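Local atomic coordinates of gamma-glutamyltranspeptidase (Ggt) (Helicobacter pylori 26695, PDB entry 5BPK), a protein that probably hydrolyses gamma-glutamyl compounds such as glutathione or transfers their gamma-glutamyl group to acceptors, as a member of the Ntn-hydrolase superfamily. Residues 285-290 / 328-333; 196-199 / 203-206; 38-43 / 53-58; 270-275 / 299-304. One frame throughout, in Å; residues are numbered along the deposited sequence.

Interaction 1 (285-290 / 328-333)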
loop_
_atom_site.group_PDB
_atom_site.type_symbol
_atom_site.label_atom_id
_atom_site.label_comp_id
_atom_site.label_asym_id
_atom_site.label_seq_id
_atom_site.Cartn_x
_atom_site.Cartn_y
_atom_site.Cartn_z
ATOM N N GLY A 285 -2.436 6.447 -6.607
ATOM C CA GLY A 285 -1.059 6.006 -6.808
ATOM C C GLY A 285 -0.662 5.752 -8.250
ATOM O O GLY A 285 0.334 6.286 -8.734
ATOM N N GLY A 286 -1.454 4.944 -8.938
ATOM C CA GLY A 286 -1.164 4.608 -10.330
ATOM C C GLY A 286 -1.169 5.831 -11.237
ATOM O O GLY A 286 -0.314 5.976 -12.127
ATOM N N THR A 287 -2.127 6.724 -11.007
ATOM C CA THR A 287 -2.257 7.907 -11.844
ATOM C C THR A 287 -1.023 8.781 -11.723
ATOM O O THR A 287 -0.433 9.174 -12.731
ATOM C CB THR A 287 -3.524 8.700 -11.477
ATOM O OG1 THR A 287 -4.680 7.909 -11.786
ATOM C CG2 THR A 287 -3.596 10.047 -12.213
ATOM N N HIS A 288 -0.635 9.110 -10.494
ATOM C CA HIS A 288 0.523 9.976 -10.304
ATOM C C HIS A 288 1.859 9.295 -10.644
ATOM O O HIS A 288 2.791 9.962 -11.093
ATOM C CB HIS A 288 0.541 10.604 -8.917
ATOM C CG HIS A 288 -0.670 11.430 -8.636
ATOM N ND1 HIS A 288 -1.098 12.427 -9.482
ATOM C CD2 HIS A 288 -1.561 11.392 -7.618
ATOM C CE1 HIS A 288 -2.205 12.967 -8.999
ATOM N NE2 HIS A 288 -2.507 12.355 -7.868
ATOM N N LEU A 289 1.942 7.983 -10.445
ATOM C CA LEU A 289 3.112 7.206 -10.852
ATOM C C LEU A 289 3.331 7.391 -12.346
ATOM O O LEU A 289 4.419 7.734 -12.786
ATOM C CB LEU A 289 2.891 5.722 -10.546
ATOM C CG LEU A 289 3.866 4.733 -11.173
ATOM C CD1 LEU A 289 5.283 5.058 -10.745
ATOM C CD2 LEU A 289 3.446 3.302 -10.808
ATOM N N ILE A 290 2.261 7.225 -13.117
ATOM C CA ILE A 290 2.345 7.311 -14.577
ATOM C C ILE A 290 2.598 8.757 -15.023
ATOM O O ILE A 290 3.384 9.002 -15.937
ATOM C CB ILE A 290 1.064 6.719 -15.225
ATOM C CG1 ILE A 290 1.093 5.193 -15.078
ATOM C CG2 ILE A 290 0.913 7.132 -16.699
ATOM C CD1 ILE A 290 -0.232 4.523 -15.293
ATOM N N VAL A 328 -6.448 18.292 -5.247
ATOM C CA VAL A 328 -7.683 18.834 -5.808
ATOM C C VAL A 328 -8.492 17.785 -6.565
ATOM O O VAL A 328 -9.704 17.668 -6.375
ATOM C CB VAL A 328 -7.372 19.994 -6.776
ATOM C CG1 VAL A 328 -8.645 20.481 -7.440
ATOM C CG2 VAL A 328 -6.669 21.122 -6.034
ATOM N N TYR A 329 -7.822 17.017 -7.419
ATOM C CA TYR A 329 -8.510 16.177 -8.419
ATOM C C TYR A 329 -8.862 14.760 -8.007
ATOM O O TYR A 329 -9.692 14.132 -8.670
ATOM C CB TYR A 329 -7.702 16.132 -9.712
ATOM C CG TYR A 329 -7.476 17.485 -10.342
ATOM C CD1 TYR A 329 -8.546 18.252 -10.817
ATOM C CD2 TYR A 329 -6.194 17.977 -10.513
ATOM C CE1 TYR A 329 -8.324 19.494 -11.412
ATOM C CE2 TYR A 329 -5.967 19.201 -11.099
ATOM C CZ TYR A 329 -7.030 19.956 -11.544
ATOM O OH TYR A 329 -6.773 21.180 -12.128
ATOM N N MET A 330 -8.255 14.250 -6.938
ATOM C CA MET A 330 -8.334 12.819 -6.652
ATOM C C MET A 330 -9.276 12.448 -5.496
ATOM O O MET A 330 -9.283 13.071 -4.431
ATOM C CB MET A 330 -6.924 12.262 -6.429
ATOM C CG MET A 330 -5.968 12.576 -7.582
ATOM S SD MET A 330 -6.399 11.909 -9.216
ATOM C CE MET A 330 -6.362 10.146 -8.916
ATOM N N GLY A 331 -10.077 11.418 -5.753
ATOM C CA GLY A 331 -11.012 10.841 -4.785
ATOM C C GLY A 331 -11.618 9.586 -5.395
ATOM O O GLY A 331 -11.208 9.145 -6.470
ATOM N N ASP A 332 -12.598 9.013 -4.712
ATOM C CA ASP A 332 -13.333 7.844 -5.215
ATOM C C ASP A 332 -14.179 8.269 -6.425
ATOM O O ASP A 332 -15.139 9.025 -6.282
ATOM C CB ASP A 332 -14.221 7.303 -4.090
ATOM C CG ASP A 332 -14.975 6.040 -4.458
ATOM O OD1 ASP A 332 -14.968 5.610 -5.634
ATOM O OD2 ASP A 332 -15.600 5.476 -3.527
ATOM N N ALA A 333 -13.836 7.748 -7.602
ATOM C CA ALA A 333 -14.512 8.114 -8.847
ATOM C C ALA A 333 -15.968 7.666 -8.919
ATOM O O ALA A 333 -16.713 8.101 -9.799
ATOM C CB ALA A 333 -13.730 7.579 -10.045
#
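The start of helix 285-296 packs against the chain just beyond helix 309-329, where Met330, the first residue to leave helical geometry, sends its side chain toward Thr287 and His288. Met330 is modelled in two conformations, one described here. Its chain bends at both chi2 (-61°) and chi3 (-62°), which lets a long side chain present two different atoms to two neighbours. CG lies 3.5 Å from His288 NE2, at a slant to the imidazole, while SD stands 4.8 Å from the centroid of the His288 ring, again obliquely. The methyl CE goes on to Thr287, meeting it tip to tip at 4.0 Å from OG1. A thioether, free to turn at each bond, can lie against both imidazole and threonine. Imidazole NE2 is buried without a polar partner in the model, whereas ND1 is hydrogen-bonded to Gln291, helping to fix the ring. Val340 and Leu343 of helix 340-343 pack on Thr287, and Leu71 of a neighbouring subunit packs on Met330. The His288 side chain is about 11 Å from the bound dihydroisoxazole amino acid. This is largely non-polar packing of a helix start against a helix exit, probably in a helical layer of the Ntn-hydrolase fold.

Interaction 2 (196-199 / 203-206). With EDO (1,2-ethanediol), chain G.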
loop_
_atom_site.group_PDB
_atom_site.type_symbol
_atom_site.label_atom_id
_atom_site.label_comp_id
_atom_site.label_asym_id
_atom_site.label_seq_id
_atom_site.Cartn_x
_atom_site.Cartn_y
_atom_site.Cartn_z
ATOM N N TYR A 196 -5.568 -8.911 23.739
ATOM C CA TYR A 196 -4.841 -9.560 22.647
ATOM C C TYR A 196 -3.368 -9.184 22.539
ATOM O O TYR A 196 -2.575 -9.966 22.014
ATOM C CB TYR A 196 -5.511 -9.244 21.314
ATOM C CG TYR A 196 -6.941 -9.712 21.199
ATOM C CD1 TYR A 196 -7.297 -11.025 21.518
ATOM C CD2 TYR A 196 -7.938 -8.850 20.724
ATOM C CE1 TYR A 196 -8.604 -11.461 21.392
ATOM C CE2 TYR A 196 -9.248 -9.273 20.600
ATOM C CZ TYR A 196 -9.567 -10.595 20.922
ATOM O OH TYR A 196 -10.846 -11.022 20.781
ATOM N N PHE A 197 -3.001 -7.988 22.994
ATOM C CA PHE A 197 -1.643 -7.482 22.758
ATOM C C PHE A 197 -0.806 -7.324 24.020
ATOM O O PHE A 197 0.242 -6.685 23.997
ATOM C CB PHE A 197 -1.719 -6.207 21.918
ATOM C CG PHE A 197 -2.212 -6.473 20.538
ATOM C CD1 PHE A 197 -1.360 -7.034 19.586
ATOM C CD2 PHE A 197 -3.547 -6.273 20.207
ATOM C CE1 PHE A 197 -1.823 -7.325 18.314
ATOM C CE2 PHE A 197 -4.017 -6.586 18.940
ATOM C CZ PHE A 197 -3.155 -7.114 17.997
ATOM N N PHE A 198 -1.270 -7.931 25.108
ATOM C CA PHE A 198 -0.517 -8.052 26.342
ATOM C C PHE A 198 -0.613 -9.493 26.842
ATOM O O PHE A 198 -1.580 -10.209 26.531
ATOM C CB PHE A 198 -1.063 -7.087 27.401
ATOM C CG PHE A 198 -0.898 -5.642 27.027
ATOM C CD1 PHE A 198 0.253 -4.949 27.365
ATOM C CD2 PHE A 198 -1.873 -4.984 26.286
ATOM C CE1 PHE A 198 0.418 -3.610 26.988
ATOM C CE2 PHE A 198 -1.711 -3.651 25.910
ATOM C CZ PHE A 198 -0.563 -2.968 26.268
ATOM N N LYS A 199 0.404 -9.903 27.596
ATOM C CA LYS A 199 0.425 -11.191 28.282
ATOM C C LYS A 199 -0.342 -11.089 29.595
ATOM O O LYS A 199 -0.701 -9.994 30.023
ATOM C CB LYS A 199 1.860 -11.623 28.588
ATOM C CG LYS A 199 2.733 -11.836 27.386
ATOM C CD LYS A 199 4.135 -12.362 27.761
ATOM C CE LYS A 199 4.883 -11.432 28.695
ATOM N NZ LYS A 199 6.347 -11.736 28.758
ATOM N N LEU A 203 1.073 -7.605 30.911
ATOM C CA LEU A 203 2.500 -7.400 30.754
ATOM C C LEU A 203 2.858 -7.307 29.268
ATOM O O LEU A 203 2.200 -7.922 28.423
ATOM C CB LEU A 203 3.295 -8.502 31.451
ATOM C CG LEU A 203 3.081 -8.626 32.964
ATOM C CD1 LEU A 203 4.025 -9.677 33.530
ATOM C CD2 LEU A 203 3.259 -7.285 33.696
ATOM N N ASP A 204 3.878 -6.509 28.957
ATOM C CA ASP A 204 4.303 -6.311 27.566
ATOM C C ASP A 204 4.855 -7.596 26.960
ATOM O O ASP A 204 5.613 -8.311 27.618
ATOM C CB ASP A 204 5.407 -5.249 27.468
ATOM C CG ASP A 204 4.948 -3.867 27.909
ATOM O OD1 ASP A 204 3.728 -3.615 27.939
ATOM O OD2 ASP A 204 5.829 -3.027 28.207
ATOM N N TYR A 205 4.498 -7.869 25.704
ATOM C CA TYR A 205 5.168 -8.905 24.913
ATOM C C TYR A 205 6.586 -8.450 24.599
ATOM O O TYR A 205 6.812 -7.279 24.274
ATOM C CB TYR A 205 4.403 -9.208 23.616
ATOM C CG TYR A 205 3.280 -10.192 23.806
ATOM C CD1 TYR A 205 3.544 -11.551 23.960
ATOM C CD2 TYR A 205 1.951 -9.775 23.847
ATOM C CE1 TYR A 205 2.519 -12.454 24.149
ATOM C CE2 TYR A 205 0.924 -10.679 24.039
ATOM C CZ TYR A 205 1.214 -12.016 24.193
ATOM O OH TYR A 205 0.194 -12.919 24.384
ATOM N N GLN A 206 7.527 -9.385 24.723
ATOM C CA GLN A 206 8.945 -9.131 24.535
ATOM C C GLN A 206 9.492 -10.011 23.428
ATOM O O GLN A 206 8.876 -11.014 23.043
ATOM C CB GLN A 206 9.713 -9.435 25.829
ATOM C CG GLN A 206 9.216 -8.666 27.045
ATOM C CD GLN A 206 9.459 -7.172 26.945
ATOM O OE1 GLN A 206 10.194 -6.705 26.072
ATOM N NE2 GLN A 206 8.853 -6.411 27.854
HETATM C C1 EDO G . 2.566 -3.712 24.175
HETATM O O1 EDO G . 3.408 -3.212 25.225
HETATM C C2 EDO G . 3.066 -5.083 23.767
HETATM O O2 EDO G . 2.710 -6.071 24.720
HETATM O O HOH W 1 -2.393 -12.169 24.568
#
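Lys199 and Leu203 face each other as an antiparallel hydrogen-bonded pair, and the Lys199 side chain crosses the Tyr205 ring and then passes Asp204. The bond from Lys199 N to Leu203 O is 2.8 Å long. The return bond, from Leu203 N to Lys199 O, is longer at 3.1 Å. Starting at the backbone, CB of Lys199 rests near the carbonyl oxygen of Leu203. With chi1 at -62°, CG stays beside the backbone N and comes over one face of the Tyr205 ring, 3.5 Å from its centroid, a CH-pi contact. CD leaves over the rim of the same ring, and the chain bends at chi3, bringing CE to 3.4 Å from Asp204 O. NZ ends in a salt bridge with Asp209. Lysine suits the place because its methylenes cover an aromatic face while the charge reaches beyond it. Tyr205 is also held through its hydroxyl: a water is 2.9 Å from Phe198 O, to which it probably donates, and 2.7 Å from Tyr205 OH. An ethanediol, probably from the crystallisation liquor, bridges the two segments, with its O2 donating to Phe197 O at 2.6 Å and accepting from Tyr205 N at 2.7 Å. Asp204 OD1 accepts from O1 of the ethanediol and forms a salt bridge with Arg184, beside the edge of the Phe198 ring. The whole is a short, weakly bonded beta hairpin with a three-residue loop, lying against helix 174-187.

Interaction 3 (38-43 / 53-58)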
loop_
_atom_site.group_PDB
_atom_site.type_symbol
_atom_site.label_atom_id
_atom_site.label_comp_id
_atom_site.label_asym_id
_atom_site.label_seq_id
_atom_site.Cartn_x
_atom_site.Cartn_y
_atom_site.Cartn_z
ATOM N N GLY A 38 8.531 -19.778 -9.857
ATOM C CA GLY A 38 8.322 -18.356 -9.628
ATOM C C GLY A 38 8.688 -17.933 -8.216
ATOM O O GLY A 38 9.419 -18.638 -7.519
ATOM N N LEU A 39 8.205 -16.761 -7.810
ATOM C CA LEU A 39 8.506 -16.202 -6.488
ATOM C C LEU A 39 7.267 -15.602 -5.849
ATOM O O LEU A 39 6.410 -15.025 -6.532
ATOM C CB LEU A 39 9.594 -15.121 -6.570
ATOM C CG LEU A 39 11.020 -15.595 -6.851
ATOM C CD1 LEU A 39 11.956 -14.413 -7.092
ATOM C CD2 LEU A 39 11.530 -16.462 -5.721
ATOM N N ALA A 40 7.198 -15.734 -4.531
ATOM C CA ALA A 40 6.171 -15.099 -3.707
ATOM C C ALA A 40 6.905 -14.370 -2.581
ATOM O O ALA A 40 7.472 -15.009 -1.689
ATOM C CB ALA A 40 5.220 -16.149 -3.157
ATOM N N LEU A 41 6.923 -13.044 -2.636
ATOM C CA LEU A 41 7.720 -12.244 -1.705
ATOM C C LEU A 41 6.877 -11.281 -0.887
ATOM O O LEU A 41 6.092 -10.505 -1.439
ATOM C CB LEU A 41 8.780 -11.447 -2.469
ATOM C CG LEU A 41 9.836 -12.202 -3.272
ATOM C CD1 LEU A 41 10.731 -11.201 -3.985
ATOM C CD2 LEU A 41 10.638 -13.100 -2.359
ATOM N N SER A 42 7.064 -11.345 0.424
ATOM C CA SER A 42 6.397 -10.474 1.379
ATOM C C SER A 42 7.417 -9.973 2.398
ATOM O O SER A 42 8.574 -10.391 2.390
ATOM C CB SER A 42 5.278 -11.233 2.097
ATOM O OG SER A 42 5.779 -11.993 3.194
ATOM N N SER A 43 6.965 -9.099 3.293
ATOM C CA SER A 43 7.807 -8.550 4.346
ATOM C C SER A 43 7.968 -9.459 5.569
ATOM O O SER A 43 8.633 -9.068 6.524
ATOM C CB SER A 43 7.255 -7.190 4.791
ATOM O OG SER A 43 7.441 -6.222 3.770
ATOM N N LYS A 53 5.571 -22.083 -0.950
ATOM C CA LYS A 53 5.128 -23.473 -0.888
ATOM C C LYS A 53 3.889 -23.687 -1.758
ATOM O O LYS A 53 3.785 -24.712 -2.426
ATOM C CB LYS A 53 4.870 -23.896 0.563
ATOM C CG LYS A 53 4.447 -25.344 0.730
ATOM C CD LYS A 53 4.575 -25.782 2.185
ATOM N N VAL A 54 2.967 -22.718 -1.786
ATOM C CA VAL A 54 1.815 -22.801 -2.697
ATOM C C VAL A 54 2.260 -22.929 -4.161
ATOM O O VAL A 54 1.761 -23.789 -4.889
ATOM C CB VAL A 54 0.821 -21.628 -2.517
ATOM C CG1 VAL A 54 -0.225 -21.633 -3.632
ATOM C CG2 VAL A 54 0.146 -21.709 -1.141
ATOM N N LEU A 55 3.218 -22.108 -4.579
ATOM C CA LEU A 55 3.789 -22.237 -5.922
ATOM C C LEU A 55 4.466 -23.602 -6.131
ATOM O O LEU A 55 4.281 -24.235 -7.179
ATOM C CB LEU A 55 4.780 -21.116 -6.220
ATOM C CG LEU A 55 4.242 -19.691 -6.219
ATOM C CD1 LEU A 55 5.379 -18.705 -6.453
ATOM C CD2 LEU A 55 3.120 -19.503 -7.253
ATOM N N GLU A 56 5.240 -24.059 -5.146
ATOM C CA GLU A 56 5.906 -25.361 -5.239
ATOM C C GLU A 56 4.883 -26.485 -5.392
ATOM O O GLU A 56 5.148 -27.494 -6.049
ATOM C CB GLU A 56 6.777 -25.620 -4.008
ATOM C CG GLU A 56 8.028 -24.750 -3.935
ATOM C CD GLU A 56 8.748 -24.830 -2.585
ATOM O OE1 GLU A 56 8.291 -25.584 -1.690
ATOM O OE2 GLU A 56 9.775 -24.132 -2.418
ATOM N N GLU A 57 3.706 -26.299 -4.808
ATOM C CA GLU A 57 2.671 -27.321 -4.823
ATOM C C GLU A 57 1.704 -27.165 -6.005
ATOM O O GLU A 57 0.636 -27.770 -6.023
ATOM C CB GLU A 57 1.942 -27.321 -3.471
ATOM C CG GLU A 57 2.846 -27.834 -2.362
ATOM C CD GLU A 57 2.232 -27.817 -0.974
ATOM O OE1 GLU A 57 1.244 -27.093 -0.733
ATOM O OE2 GLU A 57 2.774 -28.539 -0.111
ATOM N N GLY A 58 2.087 -26.352 -6.992
ATOM C CA GLY A 58 1.323 -26.212 -8.235
ATOM C C GLY A 58 0.241 -25.146 -8.273
ATOM O O GLY A 58 -0.506 -25.046 -9.255
#
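Gly38 and Leu55 make the nearest approach of the two backbones, their CA atoms 7.0 Å apart, where strand 38-41 passes the last turn of helix 45-56. Gly38 has a positive phi (102°), a conformation in which a side chain would crowd the preceding carbonyl oxygen, and glycine suits the place for that reason. Leu55 supplies the contact from its side alone. Its CG lies beside the backbone N (chi1 -62°), and chi2 near 180° carries CD1 out toward the strand. That methyl is laid along the peptide backbone: it is 3.7 Å from Leu39 C, and it also touches Gly38 C and Ala40 N. Beyond the backbone it reaches Ala40 CB at 4.2 Å. Leucine suits the place because one branch can cover peptide groups without competing for their hydrogen bonds, and alanine gives a small surface pointing at the helix. The peptide polar atoms beside this methyl are met by the same helix one turn earlier, where Gln52 donates from NE2 to Gly38 O and accepts at OE1 from Ala40 N. The helix ends in a Schellman motif, with Gly59 N bonded to Val54 O, Gly58 N bonded to Leu55 O, and Gly58 as the C-prime residue at positive phi. Ile68 of helix 61-75 also packs on Ala40, Ile32 and Asn34 of strand 32-34 touch Leu39, and residues 39-41 pair antiparallel with a strand of a neighbouring subunit, so the sheet continues across the interface beside helix 45-56.

Interaction 4 (270-275 / 299-304). With EDO (1,2-ethanediol), chain J.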
loop_
_atom_site.group_PDB
_atom_site.type_symbol
_atom_site.label_atom_id
_atom_site.label_comp_id
_atom_site.label_asym_id
_atom_site.label_seq_id
_atom_site.Cartn_x
_atom_site.Cartn_y
_atom_site.Cartn_z
ATOM N N SER A 270 2.780 4.179 -20.479
ATOM C CA SER A 270 3.998 3.678 -21.105
ATOM C C SER A 270 5.189 4.511 -20.656
ATOM O O SER A 270 5.073 5.728 -20.421
ATOM C CB SER A 270 3.889 3.712 -22.633
ATOM O OG SER A 270 3.713 5.038 -23.118
ATOM N N TYR A 271 6.327 3.837 -20.527
ATOM C CA TYR A 271 7.586 4.486 -20.209
ATOM C C TYR A 271 8.707 3.783 -20.975
ATOM O O TYR A 271 9.042 2.632 -20.696
ATOM C CB TYR A 271 7.839 4.448 -18.707
ATOM C CG TYR A 271 9.027 5.247 -18.236
ATOM C CD1 TYR A 271 9.041 6.632 -18.331
ATOM C CD2 TYR A 271 10.115 4.621 -17.637
ATOM C CE1 TYR A 271 10.122 7.368 -17.878
ATOM C CE2 TYR A 271 11.180 5.341 -17.169
ATOM C CZ TYR A 271 11.182 6.725 -17.284
ATOM O OH TYR A 271 12.250 7.465 -16.826
ATOM N N ARG A 272 9.258 4.479 -21.963
ATOM C CA ARG A 272 10.403 3.976 -22.741
ATOM C C ARG A 272 10.228 2.554 -23.275
ATOM O O ARG A 272 11.147 1.734 -23.200
ATOM C CB ARG A 272 11.697 4.100 -21.920
ATOM C CG ARG A 272 11.872 5.492 -21.292
ATOM C CD ARG A 272 13.294 5.729 -20.840
ATOM N NE ARG A 272 13.377 6.819 -19.885
ATOM C CZ ARG A 272 13.382 8.115 -20.179
ATOM N NH1 ARG A 272 13.341 8.539 -21.441
ATOM N NH2 ARG A 272 13.445 9.004 -19.194
ATOM N N GLY A 273 9.043 2.269 -23.806
ATOM C CA GLY A 273 8.773 0.981 -24.434
ATOM C C GLY A 273 8.200 -0.090 -23.519
ATOM O O GLY A 273 7.913 -1.198 -23.978
ATOM N N TYR A 274 8.061 0.236 -22.232
ATOM C CA TYR A 274 7.442 -0.651 -21.245
ATOM C C TYR A 274 6.036 -0.172 -20.893
ATOM O O TYR A 274 5.776 1.039 -20.869
ATOM C CB TYR A 274 8.275 -0.698 -19.956
ATOM C CG TYR A 274 9.671 -1.258 -20.135
ATOM C CD1 TYR A 274 10.727 -0.437 -20.526
ATOM C CD2 TYR A 274 9.939 -2.604 -19.893
ATOM C CE1 TYR A 274 12.024 -0.948 -20.686
ATOM C CE2 TYR A 274 11.230 -3.126 -20.051
ATOM C CZ TYR A 274 12.262 -2.288 -20.447
ATOM O OH TYR A 274 13.532 -2.789 -20.600
ATOM N N LYS A 275 5.146 -1.117 -20.594
ATOM C CA LYS A 275 3.774 -0.783 -20.208
ATOM C C LYS A 275 3.689 -0.798 -18.692
ATOM O O LYS A 275 4.153 -1.741 -18.044
ATOM C CB LYS A 275 2.783 -1.784 -20.808
ATOM C CG LYS A 275 1.326 -1.398 -20.648
ATOM C CD LYS A 275 0.387 -2.491 -21.142
ATOM C CE LYS A 275 0.306 -2.527 -22.654
ATOM N NZ LYS A 275 -0.746 -3.486 -23.132
ATOM N N ALA A 299 13.279 13.441 -20.683
ATOM C CA ALA A 299 14.715 13.564 -20.510
ATOM C C ALA A 299 15.391 12.206 -20.719
ATOM O O ALA A 299 14.813 11.167 -20.405
ATOM C CB ALA A 299 15.020 14.104 -19.112
ATOM N N ASP A 300 16.614 12.215 -21.243
ATOM C CA ASP A 300 17.439 11.006 -21.277
ATOM C C ASP A 300 18.129 10.863 -19.922
ATOM O O ASP A 300 19.263 11.288 -19.732
ATOM C CB ASP A 300 18.469 11.072 -22.409
ATOM C CG ASP A 300 19.327 9.813 -22.497
ATOM O OD1 ASP A 300 19.042 8.830 -21.776
ATOM O OD2 ASP A 300 20.281 9.799 -23.303
ATOM N N LEU A 301 17.435 10.251 -18.974
ATOM C CA LEU A 301 17.986 10.111 -17.633
ATOM C C LEU A 301 19.216 9.195 -17.621
ATOM O O LEU A 301 20.156 9.430 -16.858
ATOM C CB LEU A 301 16.926 9.608 -16.661
ATOM C CG LEU A 301 15.682 10.473 -16.466
ATOM C CD1 LEU A 301 14.787 9.768 -15.471
ATOM C CD2 LEU A 301 15.983 11.901 -15.998
ATOM N N SER A 302 19.238 8.183 -18.490
ATOM C CA SER A 302 20.349 7.224 -18.511
ATOM C C SER A 302 21.704 7.896 -18.762
ATOM O O SER A 302 22.730 7.396 -18.317
ATOM C CB SER A 302 20.118 6.133 -19.562
ATOM O OG SER A 302 20.358 6.621 -20.871
ATOM N N ALA A 303 21.700 9.020 -19.479
ATOM C CA ALA A 303 22.934 9.703 -19.854
ATOM C C ALA A 303 23.766 10.113 -18.645
ATOM O O ALA A 303 24.987 9.982 -18.667
ATOM C CB ALA A 303 22.624 10.932 -20.713
ATOM N N LEU A 304 23.113 10.641 -17.609
ATOM C CA LEU A 304 23.826 11.088 -16.417
ATOM C C LEU A 304 23.814 10.059 -15.298
ATOM O O LEU A 304 24.663 10.107 -14.420
ATOM C CB LEU A 304 23.269 12.416 -15.904
ATOM C CG LEU A 304 23.525 13.615 -16.815
ATOM C CD1 LEU A 304 22.787 14.821 -16.293
ATOM C CD2 LEU A 304 25.005 13.903 -16.929
HETATM C C1 EDO J . 10.695 -2.828 -25.375
HETATM O O1 EDO J . 10.732 -4.260 -25.350
HETATM C C2 EDO J . 11.258 -2.274 -24.070
HETATM O O2 EDO J . 12.160 -1.195 -24.344
#
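Arg272, at the tip of a type I' turn from Tyr271 to Tyr274, reaches over to Ala299 and Leu301 and loses more surface to the contact than any other residue. Extended from CG to NE, it carries the guanidinium clear of the turn. NH2 donates to Ala299 O at 2.8 Å, nearly along the C=O axis (169° at the oxygen) although the angle at the hydrogen is only 132°. NH1 adds a weak bond of 3.2 Å to the same Ala299 O, so the guanidinium gives this carbonyl two donors, beside a weak one from Leu301 N. NH2 is also bonded to Tyr271 OH at 3.1 Å, and the Tyr271 ring lies under Arg272 CG. Leu301 crosses both at about right angles: its CG is 3.8 Å from Arg272 NH2, and its CD1 is 3.7 Å from Tyr271 OH. Arginine suits this spot, long enough to reach from the turn to the loop and rich in donors. Asp110 of a neighbouring subunit adds a salt bridge with Arg272 NE and a hydrogen bond with Tyr271 OH. The contact ties the hairpin of strands 262-271 and 274-278 to the loop between helices 285-296 and 309-329, with Met296 packing on Tyr271 and Leu301.

Interactions 1 and 4 are neighbours in the fold, with strand 274-278 followed in the chain by helix 285-296 and nearest atoms about 5 Å apart; their segments alternate along the chain. Interaction 1 is a buried van der Waals contact, with a thioether against an imidazole and a threonine, whereas interaction 4 has touching residues that are mostly buried but relies on a charged guanidinium. Interaction 3, also buried, is apolar, a leucine methyl laid on a strand. Interaction 2, a partly buried hairpin, stands apart on the other side of the chain's centre from interactions 1 and 4, and is the contact held by backbone pairing, with a water and a probably adventitious ethanediol bound beside it. Residues of a neighbouring subunit approach all four.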